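Local structure of SusD superfamily protein (Parabacteroides distasonis, 3OTN) at residues T459-I465 and T477-Y482; F133-K138 and R153-I159; F127-R131 and D196-T200. The protein probably binds carbohydrate at the outer membrane as a nutrient-binding protein of the SusD family. All blocks are in the same frame, centred on the assembly; numbering follows the deposited sequence.

Contact 1 (T459-I465 and T477-Y482). With EDO (1,2-ethanediol), chain Q.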
loop_
_atom_site.group_PDB
_atom_site.type_symbol
_atom_site.label_atom_id
_atom_site.label_comp_id
_atom_site.label_asym_id
_atom_site.label_seq_id
_atom_site.Cartn_x
_atom_site.Cartn_y
_atom_site.Cartn_z
ATOM N N THR A 459 17.968 13.269 0.571
ATOM C CA THR A 459 17.088 13.521 -0.585
ATOM C C THR A 459 16.064 12.417 -0.848
ATOM O O THR A 459 14.879 12.706 -1.082
ATOM C CB THR A 459 17.933 13.753 -1.851
ATOM O OG1 THR A 459 18.830 14.834 -1.598
ATOM C CG2 THR A 459 17.077 14.066 -3.074
ATOM N N GLN A 460 16.516 11.163 -0.749
ATOM C CA GLN A 460 15.692 10.000 -1.096
ATOM C C GLN A 460 14.604 9.700 -0.049
ATOM O O GLN A 460 13.719 8.896 -0.319
ATOM C CB GLN A 460 16.547 8.760 -1.326
ATOM C CG GLN A 460 17.303 8.722 -2.661
ATOM C CD GLN A 460 18.443 9.719 -2.758
ATOM O OE1 GLN A 460 19.216 9.914 -1.806
ATOM N NE2 GLN A 460 18.569 10.346 -3.925
ATOM N N LEU A 461 14.662 10.357 1.118
ATOM C CA LEU A 461 13.591 10.235 2.128
ATOM C C LEU A 461 12.197 10.709 1.656
ATOM O O LEU A 461 11.178 10.307 2.236
ATOM C CB LEU A 461 13.966 11.008 3.399
ATOM C CG LEU A 461 15.159 10.478 4.217
ATOM C CD1 LEU A 461 15.559 11.499 5.287
ATOM C CD2 LEU A 461 14.862 9.123 4.815
ATOM N N LEU A 462 12.158 11.575 0.641
ATOM C CA LEU A 462 10.902 12.054 0.068
ATOM C C LEU A 462 10.982 12.052 -1.450
ATOM O O LEU A 462 12.071 12.030 -2.017
ATOM C CB LEU A 462 10.608 13.481 0.553
ATOM C CG LEU A 462 10.318 13.643 2.045
ATOM C CD1 LEU A 462 10.259 15.123 2.438
ATOM C CD2 LEU A 462 9.036 12.922 2.457
ATOM N N PHE A 463 9.817 12.053 -2.090
ATOM C CA PHE A 463 9.706 12.228 -3.523
ATOM C C PHE A 463 9.472 13.694 -3.817
ATOM O O PHE A 463 8.990 14.430 -2.958
ATOM C CB PHE A 463 8.594 11.352 -4.131
ATOM C CG PHE A 463 8.971 9.901 -4.210
ATOM C CD1 PHE A 463 9.961 9.475 -5.104
ATOM C CD2 PHE A 463 8.369 8.967 -3.410
ATOM C CE1 PHE A 463 10.335 8.159 -5.166
ATOM C CE2 PHE A 463 8.751 7.622 -3.489
ATOM C CZ PHE A 463 9.701 7.232 -4.356
ATOM N N PRO A 464 9.808 14.127 -5.043
ATOM C CA PRO A 464 9.662 15.537 -5.365
ATOM C C PRO A 464 8.210 15.942 -5.564
ATOM O O PRO A 464 7.363 15.114 -5.975
ATOM C CB PRO A 464 10.399 15.678 -6.721
ATOM C CG PRO A 464 10.890 14.368 -7.082
ATOM C CD PRO A 464 10.323 13.345 -6.181
ATOM N N ILE A 465 7.946 17.213 -5.340
ATOM C CA ILE A 465 6.678 17.808 -5.724
ATOM C C ILE A 465 6.772 17.883 -7.248
ATOM O O ILE A 465 7.789 18.301 -7.752
ATOM C CB ILE A 465 6.489 19.206 -5.135
ATOM C CG1 ILE A 465 6.712 19.220 -3.605
ATOM C CG2 ILE A 465 5.110 19.750 -5.494
ATOM C CD1 ILE A 465 5.955 18.142 -2.809
ATOM N N THR A 477 6.836 25.124 -2.362
ATOM C CA THR A 477 8.279 24.831 -2.276
ATOM C C THR A 477 8.565 23.398 -2.786
ATOM O O THR A 477 7.635 22.626 -3.084
ATOM C CB THR A 477 8.796 24.976 -0.831
ATOM O OG1 THR A 477 8.099 24.047 0.016
ATOM C CG2 THR A 477 8.579 26.419 -0.322
ATOM N N GLN A 478 9.853 23.057 -2.869
ATOM C CA GLN A 478 10.311 21.743 -3.275
ATOM C C GLN A 478 11.053 21.040 -2.145
ATOM O O GLN A 478 11.620 21.658 -1.256
ATOM C CB GLN A 478 11.153 21.854 -4.544
ATOM C CG GLN A 478 11.692 20.568 -5.143
ATOM C CD GLN A 478 10.611 19.592 -5.570
ATOM O OE1 GLN A 478 10.182 18.761 -4.774
ATOM N NE2 GLN A 478 10.180 19.673 -6.828
ATOM N N ASN A 479 10.985 19.721 -2.164
ATOM C CA ASN A 479 11.759 18.912 -1.258
ATOM C C ASN A 479 13.239 19.037 -1.571
ATOM O O ASN A 479 13.649 19.178 -2.739
ATOM C CB ASN A 479 11.246 17.460 -1.225
ATOM C CG ASN A 479 9.902 17.358 -0.528
ATOM O OD1 ASN A 479 9.649 18.083 0.453
ATOM N ND2 ASN A 479 9.028 16.473 -1.014
ATOM N N GLN A 480 14.033 19.096 -0.503
ATOM C CA GLN A 480 15.484 19.226 -0.638
ATOM C C GLN A 480 16.084 18.160 -1.595
ATOM O O GLN A 480 15.650 16.991 -1.595
ATOM C CB GLN A 480 16.161 19.155 0.733
ATOM C CG GLN A 480 16.045 17.840 1.447
ATOM C CD GLN A 480 16.692 17.882 2.808
ATOM O OE1 GLN A 480 17.613 18.651 3.032
ATOM N NE2 GLN A 480 16.214 17.061 3.720
ATOM N N GLY A 481 17.071 18.590 -2.387
ATOM C CA GLY A 481 17.746 17.726 -3.362
ATOM C C GLY A 481 17.120 17.706 -4.733
ATOM O O GLY A 481 17.713 17.179 -5.668
ATOM N N TYR A 482 15.917 18.265 -4.889
ATOM C CA TYR A 482 15.219 18.218 -6.172
ATOM C C TYR A 482 15.018 19.623 -6.739
ATOM O O TYR A 482 15.302 20.597 -6.069
ATOM C CB TYR A 482 13.841 17.587 -6.005
ATOM C CG TYR A 482 13.815 16.162 -5.473
ATOM C CD1 TYR A 482 14.355 15.115 -6.203
ATOM C CD2 TYR A 482 13.231 15.869 -4.232
ATOM C CE1 TYR A 482 14.324 13.802 -5.719
ATOM C CE2 TYR A 482 13.163 14.568 -3.758
ATOM C CZ TYR A 482 13.720 13.540 -4.499
ATOM O OH TYR A 482 13.692 12.254 -4.018
ATOM O OXT TYR A 482 14.497 19.789 -7.841
HETATM C C1 EDO Q . 12.306 18.404 4.199
HETATM O O1 EDO Q . 12.884 17.233 4.770
HETATM C C2 EDO Q . 12.549 18.326 2.703
HETATM O O2 EDO Q . 13.170 19.507 2.240
HETATM O O HOH W 1 13.930 15.253 -0.410
#

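Contact 2 (F133-K138 and R153-I159)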
loop_
_atom_site.group_PDB
_atom_site.type_symbol
_atom_site.label_atom_id
_atom_site.label_comp_id
_atom_site.label_asym_id
_atom_site.label_seq_id
_atom_site.Cartn_x
_atom_site.Cartn_y
_atom_site.Cartn_z
ATOM N N PHE A 133 5.369 12.823 -0.047
ATOM C CA PHE A 133 5.853 14.158 -0.378
ATOM C C PHE A 133 6.250 15.027 0.775
ATOM O O PHE A 133 6.809 16.100 0.539
ATOM C CB PHE A 133 4.745 14.925 -1.144
ATOM C CG PHE A 133 4.315 14.254 -2.425
ATOM C CD1 PHE A 133 5.121 14.311 -3.557
ATOM C CD2 PHE A 133 3.087 13.628 -2.515
ATOM C CE1 PHE A 133 4.739 13.713 -4.742
ATOM C CE2 PHE A 133 2.682 13.025 -3.698
ATOM C CZ PHE A 133 3.503 13.066 -4.815
ATOM N N GLY A 134 5.917 14.641 2.010
ATOM C CA GLY A 134 6.285 15.434 3.170
ATOM C C GLY A 134 5.264 16.534 3.384
ATOM O O GLY A 134 4.075 16.258 3.413
ATOM N N ASP A 135 5.722 17.768 3.562
ATOM C CA ASP A 135 4.825 18.904 3.740
ATOM C C ASP A 135 3.915 19.021 2.505
ATOM O O ASP A 135 4.397 18.923 1.404
ATOM C CB ASP A 135 5.632 20.205 3.878
ATOM C CG ASP A 135 6.423 20.308 5.185
ATOM O OD1 ASP A 135 6.419 19.386 6.012
ATOM O OD2 ASP A 135 7.085 21.350 5.367
ATOM N N VAL A 136 2.631 19.225 2.712
ATOM C CA VAL A 136 1.654 19.379 1.620
ATOM C C VAL A 136 0.600 20.384 2.027
ATOM O O VAL A 136 0.452 20.669 3.244
ATOM C CB VAL A 136 0.998 18.048 1.247
ATOM C CG1 VAL A 136 2.043 17.089 0.695
ATOM C CG2 VAL A 136 0.244 17.441 2.444
ATOM N N PRO A 137 -0.108 20.979 1.040
ATOM C CA PRO A 137 -1.189 21.914 1.378
ATOM C C PRO A 137 -2.261 21.330 2.290
ATOM O O PRO A 137 -2.700 20.214 2.097
ATOM C CB PRO A 137 -1.776 22.274 0.011
ATOM C CG PRO A 137 -0.609 22.150 -0.916
ATOM C CD PRO A 137 0.167 21.002 -0.413
ATOM N N LYS A 138 -2.640 22.123 3.277
ATOM C CA LYS A 138 -3.599 21.783 4.297
ATOM C C LYS A 138 -4.959 22.345 3.876
ATOM O O LYS A 138 -5.240 23.508 4.115
ATOM C CB LYS A 138 -3.136 22.402 5.613
ATOM C CG LYS A 138 -4.010 22.104 6.829
ATOM C CD LYS A 138 -3.306 22.537 8.123
ATOM C CE LYS A 138 -3.217 23.997 8.269
ATOM N NZ LYS A 138 -2.640 24.367 9.606
ATOM N N ARG A 153 2.558 24.717 1.069
ATOM C CA ARG A 153 2.695 23.433 1.732
ATOM C C ARG A 153 2.744 23.690 3.239
ATOM O O ARG A 153 3.459 24.569 3.683
ATOM C CB ARG A 153 3.976 22.721 1.278
ATOM C CG ARG A 153 4.060 22.516 -0.236
ATOM C CD ARG A 153 5.471 22.121 -0.638
ATOM N NE ARG A 153 5.823 20.848 -0.065
ATOM C CZ ARG A 153 7.054 20.380 0.151
ATOM N NH1 ARG A 153 8.147 21.080 -0.099
ATOM N NH2 ARG A 153 7.180 19.176 0.686
ATOM N N ALA A 154 2.017 22.896 4.025
ATOM C CA ALA A 154 1.974 23.062 5.474
ATOM C C ALA A 154 2.855 21.960 6.095
ATOM O O ALA A 154 3.068 20.893 5.468
ATOM C CB ALA A 154 0.524 22.956 5.967
ATOM N N PRO A 155 3.328 22.172 7.332
ATOM C CA PRO A 155 4.174 21.118 7.932
ATOM C C PRO A 155 3.480 19.768 8.045
ATOM O O PRO A 155 2.288 19.725 8.328
ATOM C CB PRO A 155 4.490 21.668 9.323
ATOM C CG PRO A 155 4.443 23.168 9.156
ATOM C CD PRO A 155 3.350 23.420 8.134
ATOM N N VAL A 156 4.225 18.685 7.842
ATOM C CA VAL A 156 3.708 17.344 8.048
ATOM C C VAL A 156 2.974 17.236 9.393
ATOM O O VAL A 156 1.828 16.773 9.444
ATOM C CB VAL A 156 4.837 16.245 7.957
ATOM C CG1 VAL A 156 4.329 14.885 8.466
ATOM C CG2 VAL A 156 5.341 16.084 6.527
ATOM N N LYS A 157 3.593 17.703 10.473
ATOM C CA LYS A 157 2.970 17.602 11.806
ATOM C C LYS A 157 1.565 18.215 11.881
ATOM O O LYS A 157 0.663 17.626 12.492
ATOM C CB LYS A 157 3.872 18.189 12.903
ATOM C CG LYS A 157 3.412 17.782 14.323
ATOM C CD LYS A 157 4.448 18.207 15.385
ATOM C CE LYS A 157 4.128 17.620 16.786
ATOM N NZ LYS A 157 2.821 18.092 17.276
ATOM N N GLU A 158 1.370 19.349 11.219
ATOM C CA GLU A 158 0.053 19.968 11.146
ATOM C C GLU A 158 -0.978 19.113 10.388
ATOM O O GLU A 158 -2.142 19.060 10.786
ATOM C CB GLU A 158 0.122 21.390 10.542
ATOM C CG GLU A 158 0.884 22.457 11.376
ATOM C CD GLU A 158 0.917 23.842 10.685
ATOM O OE1 GLU A 158 0.108 24.063 9.759
ATOM O OE2 GLU A 158 1.740 24.711 11.064
ATOM N N ILE A 159 -0.566 18.461 9.305
ATOM C CA ILE A 159 -1.473 17.621 8.533
ATOM C C ILE A 159 -1.939 16.462 9.433
ATOM O O ILE A 159 -3.131 16.174 9.513
ATOM C CB ILE A 159 -0.831 17.041 7.246
ATOM C CG1 ILE A 159 -0.345 18.132 6.267
ATOM C CG2 ILE A 159 -1.775 16.059 6.574
ATOM C CD1 ILE A 159 -1.388 19.219 5.924
HETATM O O HOH W 2 6.181 23.750 4.627
#

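Contact 3 (F127-R131 and D196-T200)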
loop_
_atom_site.group_PDB
_atom_site.type_symbol
_atom_site.label_atom_id
_atom_site.label_comp_id
_atom_site.label_asym_id
_atom_site.label_seq_id
_atom_site.Cartn_x
_atom_site.Cartn_y
_atom_site.Cartn_z
ATOM N N PHE A 127 -2.683 10.816 4.442
ATOM C CA PHE A 127 -1.635 9.944 4.983
ATOM C C PHE A 127 -0.713 9.464 3.878
ATOM O O PHE A 127 0.480 9.363 4.111
ATOM C CB PHE A 127 -2.275 8.762 5.751
ATOM C CG PHE A 127 -1.308 7.895 6.508
ATOM C CD1 PHE A 127 -0.344 8.443 7.342
ATOM C CD2 PHE A 127 -1.421 6.518 6.449
ATOM C CE1 PHE A 127 0.508 7.614 8.079
ATOM C CE2 PHE A 127 -0.592 5.681 7.183
ATOM C CZ PHE A 127 0.393 6.226 7.979
ATOM N N TYR A 128 -1.246 9.160 2.685
ATOM C CA TYR A 128 -0.384 8.828 1.541
ATOM C C TYR A 128 0.416 10.078 1.116
ATOM O O TYR A 128 1.642 10.019 1.003
ATOM C CB TYR A 128 -1.161 8.255 0.361
ATOM C CG TYR A 128 -1.425 6.803 0.526
ATOM C CD1 TYR A 128 -2.389 6.349 1.434
ATOM C CD2 TYR A 128 -0.629 5.853 -0.121
ATOM C CE1 TYR A 128 -2.612 4.970 1.629
ATOM C CE2 TYR A 128 -0.850 4.496 0.054
ATOM C CZ TYR A 128 -1.831 4.050 0.917
ATOM O OH TYR A 128 -2.032 2.696 1.057
ATOM N N LEU A 129 -0.274 11.214 0.966
ATOM C CA LEU A 129 0.410 12.459 0.573
ATOM C C LEU A 129 1.584 12.841 1.482
ATOM O O LEU A 129 2.703 13.146 0.989
ATOM C CB LEU A 129 -0.561 13.622 0.481
ATOM C CG LEU A 129 -1.493 13.634 -0.711
ATOM C CD1 LEU A 129 -2.527 14.750 -0.434
ATOM C CD2 LEU A 129 -0.717 13.932 -2.010
ATOM N N VAL A 130 1.382 12.801 2.789
ATOM C CA VAL A 130 2.453 13.242 3.704
ATOM C C VAL A 130 3.627 12.292 3.713
ATOM O O VAL A 130 4.765 12.743 3.849
ATOM C CB VAL A 130 1.996 13.530 5.197
ATOM C CG1 VAL A 130 1.042 14.739 5.263
ATOM C CG2 VAL A 130 1.396 12.300 5.850
ATOM N N ARG A 131 3.373 10.991 3.554
ATOM C CA ARG A 131 4.454 9.983 3.548
ATOM C C ARG A 131 5.301 10.033 2.279
ATOM O O ARG A 131 6.503 9.833 2.348
ATOM C CB ARG A 131 3.890 8.577 3.738
ATOM C CG ARG A 131 3.436 8.335 5.185
ATOM C CD ARG A 131 2.979 6.924 5.406
ATOM N NE ARG A 131 1.788 6.624 4.624
ATOM C CZ ARG A 131 1.279 5.410 4.479
ATOM N NH1 ARG A 131 1.841 4.357 5.072
ATOM N NH2 ARG A 131 0.190 5.258 3.741
ATOM N N ASP A 196 -1.661 2.515 11.911
ATOM C CA ASP A 196 -0.565 2.829 11.027
ATOM C C ASP A 196 -0.164 4.314 11.182
ATOM O O ASP A 196 1.049 4.646 11.213
ATOM C CB ASP A 196 -0.987 2.497 9.588
ATOM C CG ASP A 196 0.184 2.342 8.620
ATOM O OD1 ASP A 196 1.348 2.530 9.003
ATOM O OD2 ASP A 196 -0.084 2.063 7.426
ATOM N N VAL A 197 -1.162 5.192 11.279
ATOM C CA VAL A 197 -0.922 6.612 11.515
ATOM C C VAL A 197 -0.097 6.853 12.782
ATOM O O VAL A 197 0.924 7.506 12.740
ATOM C CB VAL A 197 -2.247 7.421 11.535
ATOM C CG1 VAL A 197 -2.045 8.817 12.111
ATOM C CG2 VAL A 197 -2.833 7.470 10.092
ATOM N N TYR A 198 -0.531 6.292 13.895
ATOM C CA TYR A 198 0.180 6.458 15.147
ATOM C C TYR A 198 1.557 5.782 15.195
ATOM O O TYR A 198 2.498 6.350 15.744
ATOM C CB TYR A 198 -0.695 5.935 16.277
ATOM C CG TYR A 198 -1.798 6.859 16.731
ATOM C CD1 TYR A 198 -1.586 8.248 16.882
ATOM C CD2 TYR A 198 -3.002 6.344 17.176
ATOM C CE1 TYR A 198 -2.568 9.079 17.396
ATOM C CE2 TYR A 198 -3.999 7.185 17.689
ATOM C CZ TYR A 198 -3.789 8.536 17.799
ATOM O OH TYR A 198 -4.782 9.351 18.354
ATOM N N LEU A 199 1.678 4.585 14.600
ATOM C CA LEU A 199 2.967 3.917 14.480
ATOM C C LEU A 199 3.958 4.783 13.692
ATOM O O LEU A 199 5.118 4.926 14.099
ATOM C CB LEU A 199 2.817 2.547 13.804
ATOM C CG LEU A 199 4.080 1.724 13.540
ATOM C CD1 LEU A 199 4.849 1.456 14.826
ATOM C CD2 LEU A 199 3.685 0.402 12.742
ATOM N N THR A 200 3.496 5.371 12.591
ATOM C CA THR A 200 4.316 6.246 11.736
ATOM C C THR A 200 4.670 7.543 12.443
ATOM O O THR A 200 5.817 7.994 12.381
ATOM C CB THR A 200 3.610 6.533 10.377
ATOM O OG1 THR A 200 3.249 5.288 9.760
ATOM C CG2 THR A 200 4.518 7.305 9.393
HETATM O O HOH W 3 3.979 4.497 7.296
HETATM O O HOH W 4 1.307 1.563 5.198
#

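Contact 1 (T459-I465 and T477-Y482)
Gln478 lays its carboxamide along the backbone of Ile465 and bonds it twice, much as a neighbouring strand would. In Gln478, CG stands anti to the backbone N (chi1 -178°) and the chain then bends at chi2, which turns the amide back across Ile465. Gln478 OE1 takes the N-H of Ile465 on a lone pair at 2.8 Å, and Gln478 NE2 returns a bond to Ile465 O at 2.9 Å. Gln478 OE1 also accepts from Asn479 N, so a glutamine, carrying donor and acceptor together, suits the place. Asn479 sends ND2 to Phe463 O at 2.8 Å, with the acceptor in its amide plane; ND2 also bonds Phe133 O, while OD1 accepts from Arg153. Gln480 gives its backbone N-H to a bound ethanediol, and its O shares a water with Thr459 O. Gly481 sits at a positive phi of 90° against Thr459 OG1, where a CB would clash. Tyr482 ends the chain with its ring sandwiched: Pro464 CG lies over the centre of one face, 3.6 Å from the centroid, and Thr459 CG2 covers the opposite face nearer the rim, both CH-pi contacts. Tyr482 OH donates to Leu462 O at 2.6 Å in the carbonyl plane. A type II beta turn, Asn479 to Tyr482 with glycine third, curls the last residues so that this ring closes the C-terminal tail of the SusD-family chain on the loop preceding helix 467-472.

Contact 2 (F133-K138 and R153-I159)
Arg153 grips Asp135 O side-on with two nitrogens, NE at 2.8 Å and NH2 at 2.9 Å; a bend at chi3 (64°) brings both to it. The carbonyl oxygen lies at the guanidinium edge; NH2 meets it on a lone pair, whereas NE comes from above the carbonyl plane. The guanidinium also holds the C-terminal tail through Asn479, so an alanine here would probably leave Asp135 O without both donors and break the tie to that tail. Ala154 N bonds Val136 O at 2.8 Å, and Val136 N weakly bonds Ala154 O, a single antiparallel bridge. Asp135 OD1 accepts the N-H of Val156 at 2.9 Å, from above its carboxylate plane. Val156 opens helix 156-172, with Pro155 at the N-cap. The loop after helix 108-133 is thus pinned to the start of the next helix, and Gly134, with positive phi, turns the chain out of the first. A water joins Asp135 OD2 to Arg153 O. Charge pairing holds the far end: Lys138 NZ meets Glu158 OE1 at 2.8 Å and also forms a salt bridge with Glu162, its stronger partner. Apolar contact completes the join: Ile159 CD1 lies 3.6 Å from Lys138 CB, and Ile159 CG1 meets Val136 CG2.

Contact 3 (F127-R131 and D196-T200)
Phe127 lays its ring against Val197, whose CG2 sits over the centre of one face, 3.7 Å from the centroid and only 6° off the ring normal, a CH-pi contact. With CG anti to the backbone N (chi1 -172°), the phenyl group reaches across from helix 108-133 to helix 187-202, whose segment axes stay 12.1 Å apart at their closest; a large aromatic side chain suits a gap of that width. The opposite face is covered from its own helix: Arg131 lies with NE over the ring centre. That NE donates to Phe127 O one turn back at 3.1 Å, the oxygen near the guanidinium plane, which helps hold the group flat on the ring. At the ring's edge stand Asp196 CG and Thr200 OG1, the latter 3.5 Å from Phe127 CZ. Thr200 OG1 is tied down in turn, donating to Asp196 O at 2.7 Å, while Thr200 N reaches the same oxygen from the other face of its plane.

The hydrogen-bonded links between the two segments run through water. One water accepts from Arg131 NH1 and donates to Thr200 OG1; another accepts from NH1 and donates to Asp196 OD2. The direct salt bridge, Arg131 NH1 to Asp196 OD2, is long at 3.8 Å: the oxygen lies well out of the guanidinium plane, its carboxylate set perpendicular to it, so the attraction is one of charge alone. OD2 also bonds Tyr358 OH, and Arg131 makes a cation-pi contact with Phe426. Tyr160 of helix 156-172 touches both Phe127 and Thr200. Two nearly parallel helices, at 22°, with a third helix between them in the sequence, are consistent with the TPR-like helical packing of SusD proteins.

Overall arrangement
Contact 3 is the core contact, its centre about 11 Å from that of the chain; the centres of contacts 1 and 2 lie about 21 and 20 Å from it, and both are only partly buried. Helix 108-133 runs through the set: contact 3 uses its last turns and contact 2 the loop that leaves it. Helix 156-172, begun in contact 2, packs Ile159 CG2 on Val130 CG1 of contact 3. Contact 1 meets contact 2 through the polar end of one asparagine. The outer two rest largely on direct bonds to backbone groups, with a salt bridge in contact 2 and CH-pi packing in contact 1; the helix pair relies on ring packing, water bridges and a long, weak salt bridge.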